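Local coordinates for lipoteichoic acid primase (Listeria monocytogenes, PDB 4UOP), which is a sulfatase-family enzyme whose extracellular catalytic domain binds a magnesium ion, at residues 68-71 with 72-75; 75-78 with 79-82; 240-243 with 244-247; 293-296 with 297-300. One frame throughout, in Å; residues are numbered along the deposited sequence.

From the N terminus, contact 1 (68-71 with 72-75) closes a tight 3-10 turn in the loop after strand 59-65, and contact 2 (75-78 with 79-82) follows at once as a beta hairpin, the two sharing Val75. Contact 3 (240-243 with 244-247) comes much later and closes the turn that starts helix 246-271. Contact 4 (293-296 with 297-300) closes turns in the loop between strand 277-283 and helix 312-315. None nests within or crosses another. In space they converge: Asp241 of contact 3 pairs with Lys299 and Tyr300 of contact 4, Tyr300 packs against Val75 and Ile77, Leu242 against Ile77, and Leu72 against Leu247.

Contact 1: 68-71 with 72-75; sequences FQRN and LTNV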
ATOM      1  N   PHE B  68       6.086  17.725   8.914  1.00 17.11           N
ATOM      2  CA  PHE B  68       6.872  18.879   8.455  1.00 17.64           C
ATOM      3  C   PHE B  68       7.381  18.625   7.017  1.00 18.79           C
ATOM      4  O   PHE B  68       7.951  17.562   6.743  1.00 18.59           O
ATOM      5  CB  PHE B  68       8.081  19.126   9.361  1.00 17.78           C
ATOM      6  CG  PHE B  68       7.797  19.919  10.621  1.00 17.82           C
ATOM      7  CD1 PHE B  68       6.817  19.522  11.515  1.00 17.21           C
ATOM      8  CD2 PHE B  68       8.574  21.028  10.949  1.00 18.81           C
ATOM      9  CE1 PHE B  68       6.591  20.237  12.687  1.00 17.19           C
ATOM     10  CE2 PHE B  68       8.355  21.744  12.120  1.00 18.98           C
ATOM     11  CZ  PHE B  68       7.376  21.331  13.001  1.00 18.02           C
ATOM     12  N   GLN B  69       7.191  19.594   6.121  1.00 18.31           N
ATOM     13  CA  GLN B  69       7.726  19.514   4.755  1.00 17.18           C
ATOM     14  C   GLN B  69       8.456  20.801   4.425  1.00 17.44           C
ATOM     15  O   GLN B  69       8.037  21.893   4.817  1.00 16.71           O
ATOM     16  CB  GLN B  69       6.633  19.218   3.722  1.00 18.44           C
ATOM     17  CG  GLN B  69       5.500  20.233   3.668  1.00 18.31           C
ATOM     18  CD  GLN B  69       4.303  19.680   2.926  1.00 18.31           C
ATOM     19  OE1 GLN B  69       3.559  18.872   3.472  1.00 19.43           O
ATOM     20  NE2 GLN B  69       4.119  20.101   1.667  1.00 17.87           N
ATOM     21  N   ARG B  70       9.546  20.672   3.684  1.00 15.88           N
ATOM     22  CA  ARG B  70      10.451  21.790   3.467  1.00 16.32           C
ATOM     23  C   ARG B  70       9.798  22.998   2.809  1.00 16.87           C
ATOM     24  O   ARG B  70      10.137  24.130   3.160  1.00 18.48           O
ATOM     25  CB  ARG B  70      11.686  21.359   2.670  1.00 16.54           C
ATOM     26  CG  ARG B  70      12.796  22.399   2.635  1.00 17.24           C
ATOM     27  CD  ARG B  70      13.151  22.888   4.023  1.00 19.07           C
ATOM     28  NE  ARG B  70      14.386  23.668   4.087  1.00 20.65           N
ATOM     29  CZ  ARG B  70      14.700  24.518   5.070  1.00 23.34           C
ATOM     30  NH1 ARG B  70      13.841  24.770   6.067  1.00 23.49           N
ATOM     31  NH2 ARG B  70      15.877  25.142   5.051  1.00 24.07           N
ATOM     32  N   ASN B  71       8.878  22.779   1.868  1.00 16.40           N
ATOM     33  CA  ASN B  71       8.234  23.912   1.176  1.00 17.36           C
ATOM     34  C   ASN B  71       7.164  24.623   2.014  1.00 18.73           C
ATOM     35  O   ASN B  71       6.579  25.629   1.578  1.00 17.93           O
ATOM     36  CB  ASN B  71       7.722  23.525  -0.215  1.00 17.99           C
ATOM     37  CG  ASN B  71       6.603  22.504  -0.204  1.00 17.88           C
ATOM     38  OD1 ASN B  71       5.969  22.232   0.812  1.00 18.66           O
ATOM     39  ND2 ASN B  71       6.337  21.946  -1.370  1.00 19.53           N
ATOM     40  N   LEU B  72       6.920  24.126   3.221  1.00 18.72           N
ATOM     41  CA  LEU B  72       6.105  24.862   4.200  1.00 19.79           C
ATOM     42  C   LEU B  72       6.867  25.107   5.502  1.00 20.78           C
ATOM     43  O   LEU B  72       6.304  25.044   6.584  1.00 25.31           O
ATOM     44  CB  LEU B  72       4.793  24.114   4.450  1.00 19.90           C
ATOM     45  CG  LEU B  72       3.893  23.959   3.217  1.00 20.38           C
ATOM     46  CD1 LEU B  72       2.729  23.035   3.524  1.00 20.33           C
ATOM     47  CD2 LEU B  72       3.370  25.309   2.733  1.00 21.94           C
ATOM     48  N   THR B  73       8.164  25.339   5.391  1.00 20.22           N
ATOM     49  CA  THR B  73       8.970  25.813   6.492  1.00 21.20           C
ATOM     50  C   THR B  73       9.634  27.096   6.043  1.00 22.09           C
ATOM     51  O   THR B  73       9.664  27.400   4.850  1.00 21.52           O
ATOM     52  CB  THR B  73      10.048  24.805   6.923  1.00 21.96           C
ATOM     53  OG1 THR B  73      10.983  24.625   5.856  1.00 22.37           O
ATOM     54  CG2 THR B  73       9.426  23.471   7.313  1.00 22.02           C
ATOM     55  N   ASN B  74      10.155  27.864   6.998  1.00 23.35           N
ATOM     56  CA  ASN B  74      10.739  29.174   6.703  1.00 24.48           C
ATOM     57  C   ASN B  74       9.764  30.061   5.926  1.00 25.28           C
ATOM     58  O   ASN B  74      10.124  30.725   4.948  1.00 27.28           O
ATOM     59  CB  ASN B  74      12.087  29.021   5.974  1.00 27.97           C
ATOM     60  CG  ASN B  74      13.089  30.099   6.374  1.00 30.54           C
ATOM     61  OD1 ASN B  74      12.708  31.228   6.684  1.00 32.50           O
ATOM     62  ND2 ASN B  74      14.375  29.749   6.389  1.00 32.62           N
ATOM     63  N   VAL B  75       8.519  30.041   6.380  1.00 25.03           N
ATOM     64  CA  VAL B  75       7.421  30.805   5.806  1.00 27.04           C
ATOM     65  C   VAL B  75       7.024  31.869   6.818  1.00 28.14           C
ATOM     66  O   VAL B  75       7.099  31.637   8.019  1.00 26.53           O
ATOM     67  CB  VAL B  75       6.225  29.859   5.500  1.00 27.10           C
ATOM     68  CG1 VAL B  75       4.897  30.601   5.469  1.00 26.93           C
ATOM     69  CG2 VAL B  75       6.461  29.124   4.181  1.00 27.73           C
TER
HETATM   70  O   HOH W   1       6.208  22.115   7.455  1.00 21.68           O
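Arg70 and Thr73 are joined by three hydrogen bonds across a 3-10 turn in the loop that leaves strand 59-65, a strand of the central mixed sheet of this sulfatase-family domain. Two successive i+3 to i backbone bonds define the turn: Leu72 N to Gln69 O at 3.0 Å and Thr73 N to Arg70 O at 3.2 Å. Arg70 O also takes the hydroxyl of Thr73, OG1 lying 2.9 Å from it, and both donors approach the same face of the carbonyl plane. With Thr73 OG1 set between its own backbone N and carbonyl carbon (chi1 64°), the hydroxyl can give its proton to Arg70 O while receiving one from Arg70 NH1 at 2.9 Å. The guanidinium comes back to this oxygen because its chain bends at chi2 (51°), crossing the threonine at about a right angle; OG1 sits at its edge, tilted somewhat from the plane. NH2 of the same group is bound by Asn97 OD1 and Gln90 OE1, which help fix its orientation.

On another side of the turn, Leu72 runs alongside Gln69, its CD1 lying 3.7 Å from Gln69 NE2. The glutamine amide is gripped at both ends, OE1 by the backbone N-H groups of Ile287 and Ile288, NE2 by Asn71. Asp313 and Asp314 in turn hold Asn71 ND2. Water 1 also spans the turn, accepting from Gln69 N and donating to Leu72 O. Between the two amides, Gln69 NE2 lies 2.9 Å from Asn71 OD1, in the carbonyl plane and on a lone pair, with an N-H...O angle of 169°.

Contact 2: 75-78 with 79-82; sequences VKIN and GQSI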
ATOM      1  N   VAL B  75       8.519  30.041   6.380  1.00 25.03           N
ATOM      2  CA  VAL B  75       7.421  30.805   5.806  1.00 27.04           C
ATOM      3  C   VAL B  75       7.024  31.869   6.818  1.00 28.14           C
ATOM      4  O   VAL B  75       7.099  31.637   8.019  1.00 26.53           O
ATOM      5  CB  VAL B  75       6.225  29.859   5.500  1.00 27.10           C
ATOM      6  CG1 VAL B  75       4.897  30.601   5.469  1.00 26.93           C
ATOM      7  CG2 VAL B  75       6.461  29.124   4.181  1.00 27.73           C
ATOM      8  N   LYS B  76       6.626  33.040   6.325  1.00 31.04           N
ATOM      9  CA  LYS B  76       6.076  34.100   7.172  1.00 32.62           C
ATOM     10  C   LYS B  76       4.650  34.400   6.731  1.00 32.94           C
ATOM     11  O   LYS B  76       4.393  34.549   5.538  1.00 32.41           O
ATOM     12  CB  LYS B  76       6.907  35.374   7.055  1.00 35.47           C
ATOM     13  CG  LYS B  76       8.196  35.355   7.840  1.00 39.27           C
ATOM     14  CD  LYS B  76       8.946  36.664   7.659  1.00 42.22           C
ATOM     15  CE  LYS B  76      10.230  36.682   8.466  1.00 44.94           C
ATOM     16  NZ  LYS B  76       9.982  36.614   9.932  1.00 47.61           N
ATOM     17  N   ILE B  77       3.730  34.465   7.693  1.00 34.22           N
ATOM     18  CA  ILE B  77       2.342  34.839   7.438  1.00 37.59           C
ATOM     19  C   ILE B  77       2.136  36.220   8.057  1.00 40.42           C
ATOM     20  O   ILE B  77       2.098  36.348   9.277  1.00 37.49           O
ATOM     21  CB  ILE B  77       1.346  33.845   8.081  1.00 38.78           C
ATOM     22  CG1 ILE B  77       1.593  32.408   7.604  1.00 39.14           C
ATOM     23  CG2 ILE B  77      -0.091  34.256   7.792  1.00 38.84           C
ATOM     24  CD1 ILE B  77       1.403  32.178   6.123  1.00 41.12           C
ATOM     25  N   ASN B  78       2.044  37.249   7.214  1.00 45.63           N
ATOM     26  CA  ASN B  78       1.925  38.640   7.670  1.00 47.96           C
ATOM     27  C   ASN B  78       2.990  38.990   8.706  1.00 44.71           C
ATOM     28  O   ASN B  78       2.680  39.462   9.796  1.00 46.46           O
ATOM     29  CB  ASN B  78       0.520  38.917   8.245  1.00 51.36           C
ATOM     30  CG  ASN B  78      -0.579  38.822   7.201  1.00 53.87           C
ATOM     31  OD1 ASN B  78      -0.325  38.873   5.999  1.00 57.26           O
ATOM     32  ND2 ASN B  78      -1.821  38.694   7.663  1.00 56.97           N
ATOM     33  N   GLY B  79       4.244  38.712   8.371  1.00 42.26           N
ATOM     34  CA  GLY B  79       5.362  38.963   9.275  1.00 39.92           C
ATOM     35  C   GLY B  79       5.579  37.944  10.388  1.00 36.92           C
ATOM     36  O   GLY B  79       6.581  38.024  11.091  1.00 39.84           O
ATOM     37  N   GLN B  80       4.663  36.990  10.561  1.00 34.70           N
ATOM     38  CA  GLN B  80       4.778  35.983  11.629  1.00 32.84           C
ATOM     39  C   GLN B  80       5.476  34.713  11.107  1.00 31.23           C
ATOM     40  O   GLN B  80       4.950  34.039  10.216  1.00 30.36           O
ATOM     41  CB  GLN B  80       3.394  35.608  12.161  1.00 34.71           C
ATOM     42  CG  GLN B  80       2.523  36.771  12.639  1.00 34.69           C
ATOM     43  CD  GLN B  80       1.045  36.421  12.649  1.00 34.43           C
ATOM     44  OE1 GLN B  80       0.505  36.001  13.668  1.00 35.03           O
ATOM     45  NE2 GLN B  80       0.390  36.554  11.495  1.00 35.44           N
ATOM     46  N   SER B  81       6.644  34.385  11.665  1.00 29.77           N
ATOM     47  CA  SER B  81       7.393  33.197  11.250  1.00 29.24           C
ATOM     48  C   SER B  81       6.683  31.941  11.709  1.00 28.19           C
ATOM     49  O   SER B  81       6.303  31.828  12.874  1.00 28.53           O
ATOM     50  CB  SER B  81       8.803  33.208  11.831  1.00 30.82           C
ATOM     51  OG  SER B  81       9.585  34.196  11.201  1.00 34.11           O
ATOM     52  N   ILE B  82       6.536  30.980  10.810  1.00 25.53           N
ATOM     53  CA  ILE B  82       5.885  29.724  11.154  1.00 24.94           C
ATOM     54  C   ILE B  82       6.856  28.793  11.876  1.00 23.51           C
ATOM     55  O   ILE B  82       6.477  28.152  12.853  1.00 22.85           O
ATOM     56  CB  ILE B  82       5.303  29.035   9.901  1.00 25.67           C
ATOM     57  CG1 ILE B  82       4.240  29.933   9.251  1.00 26.69           C
ATOM     58  CG2 ILE B  82       4.710  27.668  10.236  1.00 26.36           C
ATOM     59  CD1 ILE B  82       3.060  30.268  10.142  1.00 27.71           C
TER
HETATM   60  O   HOH W   2       4.889  37.926   5.650  1.00 43.41           O
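Ile77 and Gln80 form an antiparallel hydrogen-bonded pair across a type I' turn, with Ile77 N 2.8 Å from Gln80 O and Gln80 N 2.9 Å from Ile77 O, while Lys76 and Ser81 beside them make the non-hydrogen-bonded pair. Ile82 N adds a further bond to Val75 O, at 2.9 Å. The turn residues Asn78 and Gly79 both have positive phi, as type I' requires.

The Gln80 side chain, extended beyond CG, reaches across to the turn's first carbonyl: NE2 donates to Ile77 O at 2.8 Å, coming from the opposite face of that carbonyl to the one used by Gln80 N. Its OE1 accepts from Asp237 N, so the amide is held at both ends. Ile77 CG1 lies 3.6 Å from Ile82 CD1, and Phe251 of helix 246-271 touches both isoleucines. On the other face, the lysine chain runs straight until a bend at chi4 (-64°) turns NZ onto Ser81 OG, 2.8 Å away. The face of Ile77 and Gln80 thus meets helix 246-271 and nearby loops, while that of Lys76 and Ser81 carries a polar pair, in a beta hairpin with a two-residue type I' loop.

Contact 3: 240-243 with 244-247; sequences SDLK and DTEL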
ATOM      1  N   SER B 240      -7.857  35.692   6.346  1.00 25.49           N
ATOM      2  CA  SER B 240      -9.144  35.025   6.121  1.00 25.23           C
ATOM      3  C   SER B 240      -9.084  33.919   5.071  1.00 26.72           C
ATOM      4  O   SER B 240      -9.918  33.007   5.080  1.00 28.53           O
ATOM      5  CB  SER B 240     -10.225  36.048   5.737  1.00 24.84           C
ATOM      6  OG  SER B 240      -9.995  36.548   4.428  1.00 24.07           O
ATOM      7  N   ASP B 241      -8.111  33.982   4.167  1.00 27.20           N
ATOM      8  CA  ASP B 241      -7.963  32.896   3.215  1.00 28.03           C
ATOM      9  C   ASP B 241      -7.256  31.663   3.803  1.00 27.60           C
ATOM     10  O   ASP B 241      -7.132  30.662   3.109  1.00 27.58           O
ATOM     11  CB  ASP B 241      -7.329  33.361   1.909  1.00 28.85           C
ATOM     12  CG  ASP B 241      -5.894  33.804   2.039  1.00 30.39           C
ATOM     13  OD1 ASP B 241      -5.270  33.678   3.112  1.00 32.60           O
ATOM     14  OD2 ASP B 241      -5.389  34.329   1.032  1.00 32.59           O
ATOM     15  N   LEU B 242      -6.849  31.737   5.071  1.00 26.33           N
ATOM     16  CA  LEU B 242      -6.353  30.570   5.813  1.00 27.46           C
ATOM     17  C   LEU B 242      -7.182  30.145   7.024  1.00 28.55           C
ATOM     18  O   LEU B 242      -7.156  28.980   7.418  1.00 27.09           O
ATOM     19  CB  LEU B 242      -4.959  30.844   6.309  1.00 26.41           C
ATOM     20  CG  LEU B 242      -3.901  30.842   5.218  1.00 26.92           C
ATOM     21  CD1 LEU B 242      -2.591  31.370   5.755  1.00 27.48           C
ATOM     22  CD2 LEU B 242      -3.732  29.448   4.643  1.00 28.10           C
ATOM     23  N   LYS B 243      -7.959  31.057   7.595  1.00 31.47           N
ATOM     24  CA  LYS B 243      -8.574  30.794   8.876  1.00 33.28           C
ATOM     25  C   LYS B 243      -9.584  29.680   8.649  1.00 32.04           C
ATOM     26  O   LYS B 243     -10.281  29.675   7.639  1.00 31.77           O
ATOM     27  CB  LYS B 243      -9.248  32.051   9.452  1.00 37.25           C
ATOM     28  CG  LYS B 243      -9.527  31.976  10.954  1.00 39.81           C
ATOM     29  CD  LYS B 243     -10.228  33.217  11.467  1.00 43.33           C
ATOM     30  CE  LYS B 243      -9.249  34.331  11.788  1.00 46.30           C
ATOM     31  NZ  LYS B 243      -8.763  34.279  13.193  1.00 50.17           N
ATOM     32  N   ASP B 244      -9.619  28.720   9.574  1.00 33.95           N
ATOM     33  CA  ASP B 244     -10.519  27.551   9.531  1.00 35.73           C
ATOM     34  C   ASP B 244     -10.435  26.708   8.233  1.00 33.94           C
ATOM     35  O   ASP B 244     -11.424  26.120   7.766  1.00 35.62           O
ATOM     36  CB  ASP B 244     -11.945  28.010   9.846  1.00 39.19           C
ATOM     37  CG  ASP B 244     -12.080  28.596  11.262  1.00 43.23           C
ATOM     38  OD1 ASP B 244     -11.067  28.668  11.996  1.00 47.68           O
ATOM     39  OD2 ASP B 244     -13.206  28.987  11.654  1.00 49.70           O
ATOM     40  N   THR B 245      -9.222  26.631   7.689  1.00 31.81           N
ATOM     41  CA  THR B 245      -8.898  25.797   6.520  1.00 29.82           C
ATOM     42  C   THR B 245      -7.842  24.785   6.948  1.00 29.41           C
ATOM     43  O   THR B 245      -7.170  25.013   7.940  1.00 25.33           O
ATOM     44  CB  THR B 245      -8.297  26.603   5.336  1.00 30.49           C
ATOM     45  OG1 THR B 245      -6.995  27.126   5.664  1.00 29.38           O
ATOM     46  CG2 THR B 245      -9.226  27.759   4.908  1.00 31.98           C
ATOM     47  N   GLU B 246      -7.676  23.702   6.192  1.00 29.33           N
ATOM     48  CA  GLU B 246      -6.664  22.697   6.503  1.00 30.09           C
ATOM     49  C   GLU B 246      -5.274  23.309   6.590  1.00 26.57           C
ATOM     50  O   GLU B 246      -4.545  23.027   7.538  1.00 26.04           O
ATOM     51  CB  GLU B 246      -6.661  21.561   5.471  1.00 32.41           C
ATOM     52  CG  GLU B 246      -5.492  20.594   5.628  1.00 36.80           C
ATOM     53  CD  GLU B 246      -5.578  19.395   4.701  1.00 40.03           C
ATOM     54  OE1 GLU B 246      -5.387  19.559   3.475  1.00 42.13           O
ATOM     55  OE2 GLU B 246      -5.819  18.281   5.209  1.00 45.64           O
ATOM     56  N   LEU B 247      -4.900  24.125   5.611  1.00 23.31           N
ATOM     57  CA  LEU B 247      -3.572  24.735   5.600  1.00 23.11           C
ATOM     58  C   LEU B 247      -3.380  25.690   6.764  1.00 22.72           C
ATOM     59  O   LEU B 247      -2.296  25.759   7.354  1.00 19.73           O
ATOM     60  CB  LEU B 247      -3.256  25.436   4.268  1.00 23.76           C
ATOM     61  CG  LEU B 247      -1.848  26.048   4.161  1.00 24.80           C
ATOM     62  CD1 LEU B 247      -0.778  24.972   4.276  1.00 25.75           C
ATOM     63  CD2 LEU B 247      -1.656  26.819   2.863  1.00 26.18           C
TER
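A type II beta turn running from Leu242 to Thr245 leads directly into the N terminus of helix 246-271, with Thr245 at the N-cap position. Leu242 O is the acceptor that ties the turn together: Thr245 N lies 3.1 Å from it and Thr245 OG1 2.6 Å, both reaching the same face of the carbonyl plane. The N-H...O angle of the backbone bond is 135°, so the hydroxyl adds a second grip to a rather bent first one. A chi1 of 67° turns the hydroxyl of Thr245 back over the turn. From there the same oxygen also accepts from Gly248 N, three residues on, in the side-chain cap of the helix.

At the buried side, Leu242 CD2 meets Leu247 CD2 at 3.8 Å, the two side chains crossing obliquely, so an apolar contact joins the turn to the first turn of the helix. Gln297 touches both leucines and gives a further, weak bond from NE2 to Thr245 OG1; its loop, 297-300, also holds the preceding Asp241. Lys243 and Asp244, by contrast, lie side by side on the exposed side with Lys243 NZ and Asp244 OD1 6.2 Å apart, too distant for a salt bridge. Chemically, Thr245 OG1 acts as donor and acceptor at once: its proton goes to Leu242 O, leaving oxygen lone-pair density for the helix N-H.

Contact 4: 293-296 with 297-300; sequences LPEE and QKKY
Lys298 runs out fully extended after CG, while Glu295 folds back at chi2 (-62°), and the two chains cross so that Lys298 NZ reaches Glu295 OE2 at 3.1 Å in a salt bridge. NZ approaches OE2 from above the carboxylate plane. NZ has a second partner in Asp291 O, and the aliphatic part of the lysine passes over the backbone, Lys298 CE lying 3.4 Å from Leu293 O. Lys299 takes a different course: it is bent at chi4 (-71°), which brings its NZ to Glu296 O at 2.8 Å, in the carbonyl plane. The same ammonium group forms a salt bridge with Asp241 OD2, so a backbone carbonyl and a carboxylate both hold it.

The backbone beneath these chains makes successive i+3 turns in the loop after strand 277-283; the backbone angles of 297-300 are those of a helix, but the i+4 bonding is incomplete. Pro294 O accepts from Gln297 N at 2.9 Å and, weakly, from Lys298 N; Glu295 O takes Lys298 N at 3.2 Å. Where a direct Lys299 N to Glu295 O bond would fall in a helix, the two atoms are 4.4 Å apart and water 3 bridges them, donating to the oxygen and accepting from the nitrogen.

Gln297 lies alongside Pro294 and crosses Leu293 at about a right angle, its OE1 resting 3.5 Å from Leu293 CD2. The other end of that amide, NE2, donates to Asp241 O. Tyr300 offers one ring face to Lys299 CG, which sits over the ring centre, and its OH bonds Asp241 OD1.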
ATOM      1  N   LEU B 293      -3.678  22.836  -3.545  1.00 28.28           N
ATOM      2  CA  LEU B 293      -4.195  23.922  -2.705  1.00 27.55           C
ATOM      3  C   LEU B 293      -5.137  24.812  -3.510  1.00 27.86           C
ATOM      4  O   LEU B 293      -4.975  24.950  -4.723  1.00 25.57           O
ATOM      5  CB  LEU B 293      -3.054  24.790  -2.152  1.00 27.35           C
ATOM      6  CG  LEU B 293      -2.185  24.165  -1.055  1.00 25.91           C
ATOM      7  CD1 LEU B 293      -0.934  25.001  -0.829  1.00 26.43           C
ATOM      8  CD2 LEU B 293      -2.971  24.023   0.239  1.00 26.89           C
ATOM      9  N   PRO B 294      -6.093  25.461  -2.822  1.00 29.02           N
ATOM     10  CA  PRO B 294      -6.801  26.553  -3.491  1.00 31.04           C
ATOM     11  C   PRO B 294      -5.822  27.583  -4.029  1.00 32.46           C
ATOM     12  O   PRO B 294      -4.802  27.873  -3.391  1.00 27.89           O
ATOM     13  CB  PRO B 294      -7.666  27.160  -2.379  1.00 30.74           C
ATOM     14  CG  PRO B 294      -7.832  26.078  -1.375  1.00 31.71           C
ATOM     15  CD  PRO B 294      -6.592  25.213  -1.462  1.00 29.73           C
ATOM     16  N   GLU B 295      -6.133  28.149  -5.195  1.00 33.76           N
ATOM     17  CA  GLU B 295      -5.206  29.044  -5.868  1.00 35.81           C
ATOM     18  C   GLU B 295      -4.688  30.166  -4.984  1.00 34.21           C
ATOM     19  O   GLU B 295      -3.501  30.494  -5.032  1.00 34.12           O
ATOM     20  CB  GLU B 295      -5.833  29.614  -7.154  1.00 40.82           C
ATOM     21  CG  GLU B 295      -5.689  28.688  -8.351  1.00 46.34           C
ATOM     22  CD  GLU B 295      -4.235  28.436  -8.733  1.00 49.70           C
ATOM     23  OE1 GLU B 295      -3.391  29.341  -8.537  1.00 54.91           O
ATOM     24  OE2 GLU B 295      -3.938  27.333  -9.236  1.00 53.74           O
ATOM     25  N   GLU B 296      -5.557  30.756  -4.169  1.00 33.12           N
ATOM     26  CA  GLU B 296      -5.123  31.891  -3.356  1.00 33.50           C
ATOM     27  C   GLU B 296      -4.259  31.484  -2.148  1.00 32.07           C
ATOM     28  O   GLU B 296      -3.623  32.349  -1.541  1.00 30.41           O
ATOM     29  CB  GLU B 296      -6.309  32.759  -2.923  1.00 35.94           C
ATOM     30  CG  GLU B 296      -7.106  32.255  -1.727  1.00 38.08           C
ATOM     31  CD  GLU B 296      -8.066  31.134  -2.063  1.00 41.26           C
ATOM     32  OE1 GLU B 296      -8.178  30.763  -3.251  1.00 43.14           O
ATOM     33  OE2 GLU B 296      -8.731  30.638  -1.132  1.00 45.73           O
ATOM     34  N   GLN B 297      -4.244  30.191  -1.809  1.00 28.86           N
ATOM     35  CA  GLN B 297      -3.352  29.686  -0.748  1.00 28.09           C
ATOM     36  C   GLN B 297      -1.968  29.341  -1.281  1.00 28.95           C
ATOM     37  O   GLN B 297      -1.015  29.241  -0.500  1.00 29.07           O
ATOM     38  CB  GLN B 297      -3.948  28.454  -0.076  1.00 27.51           C
ATOM     39  CG  GLN B 297      -5.160  28.750   0.773  1.00 26.91           C
ATOM     40  CD  GLN B 297      -5.574  27.585   1.633  1.00 28.62           C
ATOM     41  OE1 GLN B 297      -5.149  26.449   1.427  1.00 27.67           O
ATOM     42  NE2 GLN B 297      -6.392  27.868   2.634  1.00 29.56           N
ATOM     43  N   LYS B 298      -1.830  29.180  -2.593  1.00 28.56           N
ATOM     44  CA  LYS B 298      -0.527  28.798  -3.159  1.00 29.71           C
ATOM     45  C   LYS B 298       0.570  29.836  -2.908  1.00 29.43           C
ATOM     46  O   LYS B 298       1.742  29.475  -2.818  1.00 29.09           O
ATOM     47  CB  LYS B 298      -0.643  28.477  -4.650  1.00 31.41           C
ATOM     48  CG  LYS B 298      -1.341  27.160  -4.898  1.00 33.09           C
ATOM     49  CD  LYS B 298      -1.321  26.765  -6.361  1.00 34.63           C
ATOM     50  CE  LYS B 298      -2.221  25.563  -6.582  1.00 36.38           C
ATOM     51  NZ  LYS B 298      -2.163  25.088  -7.989  1.00 37.81           N
ATOM     52  N   LYS B 299       0.207  31.108  -2.730  1.00 26.41           N
ATOM     53  CA  LYS B 299       1.220  32.134  -2.408  1.00 26.50           C
ATOM     54  C   LYS B 299       1.952  31.924  -1.065  1.00 24.54           C
ATOM     55  O   LYS B 299       2.966  32.581  -0.806  1.00 25.18           O
ATOM     56  CB  LYS B 299       0.610  33.531  -2.414  1.00 28.16           C
ATOM     57  CG  LYS B 299      -0.337  33.804  -1.260  1.00 28.83           C
ATOM     58  CD  LYS B 299      -0.742  35.276  -1.220  1.00 31.13           C
ATOM     59  CE  LYS B 299      -1.812  35.529  -0.180  1.00 31.60           C
ATOM     60  NZ  LYS B 299      -3.135  34.964  -0.575  1.00 32.39           N
ATOM     61  N   TYR B 300       1.424  31.041  -0.213  1.00 24.02           N
ATOM     62  CA  TYR B 300       2.036  30.747   1.074  1.00 24.42           C
ATOM     63  C   TYR B 300       3.153  29.716   1.004  1.00 24.29           C
ATOM     64  O   TYR B 300       3.934  29.590   1.953  1.00 24.79           O
ATOM     65  CB  TYR B 300       0.973  30.303   2.072  1.00 26.30           C
ATOM     66  CG  TYR B 300      -0.031  31.399   2.351  1.00 27.53           C
ATOM     67  CD1 TYR B 300       0.367  32.588   2.955  1.00 28.20           C
ATOM     68  CD2 TYR B 300      -1.364  31.256   1.994  1.00 28.47           C
ATOM     69  CE1 TYR B 300      -0.542  33.606   3.203  1.00 28.75           C
ATOM     70  CE2 TYR B 300      -2.273  32.267   2.237  1.00 28.74           C
ATOM     71  CZ  TYR B 300      -1.852  33.435   2.844  1.00 29.50           C
ATOM     72  OH  TYR B 300      -2.743  34.450   3.098  1.00 30.59           O
TER
HETATM   73  O   HOH W   3      -1.824  32.360  -4.455  1.00 29.55           O